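Local coordinates for protein tetracycline Repressor, class A (Pseudomonas sp., PDB 5MRU) that represses the tetracycline resistance gene by binding its operator DNA through a helix-turn-helix region, and loses affinity for that DNA once tetracycline binds, at residues D73-R76 and S77-G81; G143-L146 and E147-G151. All blocks are in the same frame, centred on the assembly; numbering follows the deposited sequence.

Following the chain from its N terminus, interaction 1 comes first, at the start of helix 75-91, and interaction 2 follows in the second half of helix 127-153. Each is a local contact between residues three to five apart and closes no long loop; the first is complete before the second opens, so they neither nest nor cross. Their centres lie about 24 Å apart, with about 12 Å between nearest atoms. Both helices belong to the ligand-binding and dimerisation part of the repressor: residues 73-76 and 77-81 start a helix that packs on helices 107-123, 127-153 and 183-199, whereas residues 143-146 and 147-151 face helix 75-91 on one side and the second subunit on another.

Interaction 1 (D73-R76 and S77-G81); sequences DDWR and SFLTG
The backbone passes from an extended Asp73-Asp74 pair into the first turn of helix 75-91, where Phe78 N bonds to Asp74 O at 2.9 Å, and Leu79 N and Thr80 N continue the i to i+4 pattern with Trp75 O and Arg76 O. Asp74 is the N-cap: its OD1 accepts from Ser77 N at 2.9 Å, an N-H...O angle of 162°, with the donor lying above the carboxylate plane. Ser77 OG is turned back toward the start of the helix, between its own N and carbonyl carbon (chi1 75°), and there has two possible acceptors for its single proton, Asp73 OD1 at 2.5 Å and Asp74 O at 2.8 Å. The other carboxylate oxygen of Asp73, OD2, approaches the edge of the Phe78 ring near its plane, 3.9 Å from Phe78 CD1, with carboxylate and ring almost perpendicular. One turn on, Leu79 CD1 meets the Trp75 indole at its edge, 3.6 Å from CE3, while Arg76 CG lies above one indole face, displaced toward its rim. Thr80 OG1 comes back to Arg76 O from above the carbonyl plane at 3.1 Å, so this oxygen takes two donors from one residue. Beyond the segments, Trp75 makes an edge-to-face contact with Phe125, Leu79 packs on Leu134 and Ile137, and Phe78 lies near Asn82 of the tetracycline pocket. Two aspartates at the amino end of a helix probably gain from its dipole, and the Asp74 cap satisfies an amide N-H that has no carbonyl of a preceding turn to bond to.

Interaction 2 (G143-L146 and E147-G151); sequences GAVL and EEQAG
This contact is a run of more than two turns in the second half of helix 127-153, part of the helix packing at the dimer interface of the repressor. Four successive i to i+4 bonds run through it: Glu147 N to Gly143 O, Glu148 N to Ala144 O, Gln149 N to Val145 O at 2.7 Å, and Ala150 N to Leu146 O at 3.0 Å. Val145 and Gln149 supply the main side-chain contact; the two side chains run next to each other in the same direction. Val145 CG1, anti to its N (chi1 171°), rests against the Gln149 amide, 3.4 Å from OE1 and 3.5 Å from CD. The amide itself is held from outside, NE2 giving to Leu90 O and OE1 accepting from Ala97 N. Glu148 sets CB 3.5 Å from Val145 O, and its extended chain carries OE1 to a salt bridge with Arg87. On another flank, Glu147 lays CG 3.5 Å from Gly143 O, then bends at chi2 (-107°); its OE1 accepts from Gly102 N of the second subunit, and its side chain comes about 4 Å from a bound magnesium ion. Ala150 packs on Gly102 of the second subunit. The polar ends thus divide their work: Gln149 and Glu148 tie the helix to its own subunit, while buried Glu147 has OE1 satisfied across the dimer, where the nearby magnesium would probably stabilise its negative charge.

Interaction 1 (D73-R76 and S77-G81)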
ATOM      1  N   ASP A  73      24.119  -3.223 -14.891  1.00112.13           N
ATOM      2  CA  ASP A  73      22.663  -3.128 -15.028  1.00107.44           C
ATOM      3  C   ASP A  73      22.203  -2.858 -16.472  1.00111.38           C
ATOM      4  O   ASP A  73      22.882  -2.173 -17.231  1.00119.20           O
ATOM      5  CB  ASP A  73      22.108  -2.022 -14.111  1.00104.23           C
ATOM      6  CG  ASP A  73      21.269  -2.565 -12.956  1.00 98.04           C
ATOM      7  OD1 ASP A  73      20.453  -3.483 -13.198  1.00 96.44           O
ATOM      8  OD2 ASP A  73      21.394  -2.049 -11.816  1.00 96.43           O
ATOM      9  N   ASP A  74      21.068  -3.441 -16.849  1.00107.21           N
ATOM     10  CA  ASP A  74      20.244  -2.925 -17.941  1.00108.05           C
ATOM     11  C   ASP A  74      18.943  -2.448 -17.266  1.00102.83           C
ATOM     12  O   ASP A  74      18.745  -2.655 -16.044  1.00 97.26           O
ATOM     13  CB  ASP A  74      19.996  -3.990 -19.031  1.00109.85           C
ATOM     14  CG  ASP A  74      18.652  -4.721 -18.878  1.00104.11           C
ATOM     15  OD1 ASP A  74      18.446  -5.408 -17.840  1.00 98.91           O
ATOM     16  OD2 ASP A  74      17.799  -4.608 -19.793  1.00102.58           O
ATOM     17  N   TRP A  75      18.048  -1.818 -18.031  1.00103.73           N
ATOM     18  CA  TRP A  75      16.856  -1.203 -17.410  1.00 97.71           C
ATOM     19  C   TRP A  75      15.944  -2.223 -16.693  1.00 91.15           C
ATOM     20  O   TRP A  75      15.635  -2.034 -15.530  1.00 86.14           O
ATOM     21  CB  TRP A  75      16.100  -0.264 -18.386  1.00 99.80           C
ATOM     22  CG  TRP A  75      15.258  -0.895 -19.448  1.00100.44           C
ATOM     23  CD1 TRP A  75      15.619  -1.146 -20.723  1.00107.14           C
ATOM     24  CD2 TRP A  75      13.892  -1.300 -19.332  1.00 96.08           C
ATOM     25  NE1 TRP A  75      14.573  -1.702 -21.418  1.00107.33           N
ATOM     26  CE2 TRP A  75      13.502  -1.813 -20.577  1.00100.54           C
ATOM     27  CE3 TRP A  75      12.970  -1.301 -18.289  1.00 89.33           C
ATOM     28  CZ2 TRP A  75      12.228  -2.307 -20.809  1.00 98.82           C
ATOM     29  CZ3 TRP A  75      11.715  -1.800 -18.517  1.00 87.15           C
ATOM     30  CH2 TRP A  75      11.353  -2.295 -19.759  1.00 92.02           C
ATOM     31  N   ARG A  76      15.569  -3.311 -17.365  1.00 92.34           N
ATOM     32  CA  ARG A  76      14.777  -4.376 -16.744  1.00 87.56           C
ATOM     33  C   ARG A  76      15.410  -4.823 -15.445  1.00 83.25           C
ATOM     34  O   ARG A  76      14.758  -4.822 -14.417  1.00 76.51           O
ATOM     35  CB  ARG A  76      14.654  -5.602 -17.653  1.00 92.03           C
ATOM     36  CG  ARG A  76      13.454  -5.590 -18.585  1.00 95.13           C
ATOM     37  CD  ARG A  76      13.530  -6.753 -19.566  1.00100.86           C
ATOM     38  NE  ARG A  76      12.749  -6.496 -20.774  1.00106.32           N
ATOM     39  CZ  ARG A  76      11.423  -6.600 -20.865  1.00105.76           C
ATOM     40  NH1 ARG A  76      10.707  -6.965 -19.801  1.00101.03           N
ATOM     41  NH2 ARG A  76      10.807  -6.335 -22.027  1.00109.29           N
ATOM     42  N   SER A  77      16.683  -5.216 -15.514  1.00 86.30           N
ATOM     43  CA  SER A  77      17.383  -5.780 -14.365  1.00 82.18           C
ATOM     44  C   SER A  77      17.482  -4.786 -13.213  1.00 78.26           C
ATOM     45  O   SER A  77      17.447  -5.199 -12.066  1.00 74.67           O
ATOM     46  CB  SER A  77      18.776  -6.240 -14.755  1.00 86.80           C
ATOM     47  OG  SER A  77      19.620  -5.124 -14.923  1.00 90.15           O
ATOM     48  N   PHE A  78      17.590  -3.490 -13.521  1.00 80.02           N
ATOM     49  CA  PHE A  78      17.601  -2.441 -12.490  1.00 76.98           C
ATOM     50  C   PHE A  78      16.251  -2.247 -11.785  1.00 70.68           C
ATOM     51  O   PHE A  78      16.180  -2.250 -10.556  1.00 65.09           O
ATOM     52  CB  PHE A  78      18.035  -1.093 -13.072  1.00 82.68           C
ATOM     53  CG  PHE A  78      17.711   0.059 -12.175  1.00 81.62           C
ATOM     54  CD1 PHE A  78      18.374   0.215 -10.971  1.00 81.41           C
ATOM     55  CD2 PHE A  78      16.702   0.952 -12.495  1.00 82.33           C
ATOM     56  CE1 PHE A  78      18.042   1.247 -10.098  1.00 79.54           C
ATOM     57  CE2 PHE A  78      16.371   1.991 -11.628  1.00 81.21           C
ATOM     58  CZ  PHE A  78      17.042   2.138 -10.424  1.00 78.98           C
ATOM     59  N   LEU A  79      15.188  -2.029 -12.557  1.00 69.71           N
ATOM     60  CA  LEU A  79      13.856  -1.862 -11.975  1.00 64.72           C
ATOM     61  C   LEU A  79      13.399  -3.078 -11.194  1.00 62.36           C
ATOM     62  O   LEU A  79      12.721  -2.933 -10.155  1.00 59.88           O
ATOM     63  CB  LEU A  79      12.804  -1.591 -13.040  1.00 65.25           C
ATOM     64  CG  LEU A  79      12.928  -0.273 -13.784  1.00 68.73           C
ATOM     65  CD1 LEU A  79      11.978  -0.260 -14.983  1.00 72.08           C
ATOM     66  CD2 LEU A  79      12.712   0.942 -12.908  1.00 65.64           C
ATOM     67  N   THR A  80      13.734  -4.263 -11.714  1.00 64.74           N
ATOM     68  CA  THR A  80      13.384  -5.526 -11.072  1.00 62.98           C
ATOM     69  C   THR A  80      14.110  -5.631  -9.759  1.00 60.55           C
ATOM     70  O   THR A  80      13.487  -5.734  -8.692  1.00 58.43           O
ATOM     71  CB  THR A  80      13.780  -6.736 -11.920  1.00 67.71           C
ATOM     72  OG1 THR A  80      12.883  -6.866 -13.038  1.00 71.29           O
ATOM     73  CG2 THR A  80      13.720  -7.989 -11.085  1.00 66.56           C
ATOM     74  N   GLY A  81      15.429  -5.582  -9.850  1.00 62.08           N
ATOM     75  CA  GLY A  81      16.273  -5.634  -8.685  1.00 61.08           C
ATOM     76  C   GLY A  81      15.911  -4.563  -7.680  1.00 58.50           C
ATOM     77  O   GLY A  81      15.740  -4.843  -6.481  1.00 55.31           O
TER

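Interaction 2 (G143-L146 and E147-G151)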
ATOM      1  N   GLY A 143       2.083  -1.314  -1.486  1.00 37.86           N
ATOM      2  CA  GLY A 143       0.807  -2.011  -1.440  1.00 37.07           C
ATOM      3  C   GLY A 143       1.043  -3.468  -1.087  1.00 36.56           C
ATOM      4  O   GLY A 143       0.495  -3.959  -0.086  1.00 32.61           O
ATOM      5  N   ALA A 144       1.898  -4.149  -1.873  1.00 36.62           N
ATOM      6  CA  ALA A 144       2.095  -5.592  -1.677  1.00 37.34           C
ATOM      7  C   ALA A 144       2.589  -5.884  -0.246  1.00 35.20           C
ATOM      8  O   ALA A 144       2.047  -6.754   0.439  1.00 34.35           O
ATOM      9  CB  ALA A 144       3.056  -6.155  -2.679  1.00 37.99           C
ATOM     10  N   VAL A 145       3.549  -5.101   0.224  1.00 32.48           N
ATOM     11  CA  VAL A 145       4.133  -5.365   1.511  1.00 31.77           C
ATOM     12  C   VAL A 145       3.114  -5.063   2.583  1.00 32.09           C
ATOM     13  O   VAL A 145       2.940  -5.865   3.503  1.00 32.12           O
ATOM     14  CB  VAL A 145       5.395  -4.543   1.739  1.00 32.39           C
ATOM     15  CG1 VAL A 145       5.875  -4.677   3.173  1.00 31.63           C
ATOM     16  CG2 VAL A 145       6.475  -4.974   0.752  1.00 35.56           C
ATOM     17  N   LEU A 146       2.420  -3.931   2.463  1.00 30.95           N
ATOM     18  CA  LEU A 146       1.405  -3.605   3.448  1.00 30.86           C
ATOM     19  C   LEU A 146       0.452  -4.771   3.641  1.00 31.28           C
ATOM     20  O   LEU A 146       0.111  -5.095   4.752  1.00 33.15           O
ATOM     21  CB  LEU A 146       0.602  -2.381   3.030  1.00 32.76           C
ATOM     22  CG  LEU A 146      -0.346  -1.781   4.069  1.00 33.79           C
ATOM     23  CD1 LEU A 146       0.422  -1.011   5.114  1.00 33.10           C
ATOM     24  CD2 LEU A 146      -1.310  -0.855   3.361  1.00 36.03           C
ATOM     25  N   GLU A 147       0.017  -5.400   2.565  1.00 32.92           N
ATOM     26  CA  GLU A 147      -0.962  -6.476   2.667  1.00 35.00           C
ATOM     27  C   GLU A 147      -0.301  -7.677   3.276  1.00 36.06           C
ATOM     28  O   GLU A 147      -0.866  -8.317   4.160  1.00 39.51           O
ATOM     29  CB  GLU A 147      -1.595  -6.794   1.333  1.00 36.94           C
ATOM     30  CG  GLU A 147      -2.425  -5.645   0.757  1.00 37.76           C
ATOM     31  CD  GLU A 147      -3.906  -5.919   0.851  1.00 41.35           C
ATOM     32  OE1 GLU A 147      -4.278  -6.717   1.736  1.00 43.11           O
ATOM     33  OE2 GLU A 147      -4.685  -5.358   0.046  1.00 42.81           O
ATOM     34  N   GLU A 148       0.929  -7.951   2.890  1.00 34.66           N
ATOM     35  CA  GLU A 148       1.637  -9.039   3.547  1.00 35.88           C
ATOM     36  C   GLU A 148       1.809  -8.823   5.064  1.00 33.83           C
ATOM     37  O   GLU A 148       1.637  -9.742   5.841  1.00 34.32           O
ATOM     38  CB  GLU A 148       3.007  -9.271   2.882  1.00 37.77           C
ATOM     39  CG  GLU A 148       3.839 -10.306   3.645  1.00 40.28           C
ATOM     40  CD  GLU A 148       5.104 -10.761   2.951  1.00 41.88           C
ATOM     41  OE1 GLU A 148       5.500 -10.181   1.903  1.00 39.31           O
ATOM     42  OE2 GLU A 148       5.676 -11.739   3.510  1.00 46.22           O
ATOM     43  N   GLN A 149       2.170  -7.600   5.467  1.00 32.13           N
ATOM     44  CA  GLN A 149       2.547  -7.298   6.853  1.00 30.86           C
ATOM     45  C   GLN A 149       1.368  -7.260   7.779  1.00 33.25           C
ATOM     46  O   GLN A 149       1.438  -7.757   8.882  1.00 37.55           O
ATOM     47  CB  GLN A 149       3.327  -6.017   6.899  1.00 28.81           C
ATOM     48  CG  GLN A 149       4.796  -6.269   6.652  1.00 30.01           C
ATOM     49  CD  GLN A 149       5.677  -5.042   6.643  1.00 29.34           C
ATOM     50  OE1 GLN A 149       5.233  -3.932   6.395  1.00 33.04           O
ATOM     51  NE2 GLN A 149       6.950  -5.253   6.867  1.00 30.52           N
ATOM     52  N   ALA A 150       0.271  -6.698   7.308  1.00 33.79           N
ATOM     53  CA  ALA A 150      -0.967  -6.658   8.030  1.00 35.26           C
ATOM     54  C   ALA A 150      -1.630  -8.025   8.177  1.00 40.59           C
ATOM     55  O   ALA A 150      -2.104  -8.376   9.240  1.00 42.37           O
ATOM     56  CB  ALA A 150      -1.892  -5.742   7.264  1.00 35.57           C
ATOM     57  N   GLY A 151      -1.712  -8.786   7.087  1.00 43.89           N
ATOM     58  CA  GLY A 151      -2.296 -10.127   7.110  1.00 49.06           C
ATOM     59  C   GLY A 151      -1.650 -10.946   8.210  1.00 53.58           C
ATOM     60  O   GLY A 151      -2.331 -11.620   8.996  1.00 54.45           O
TER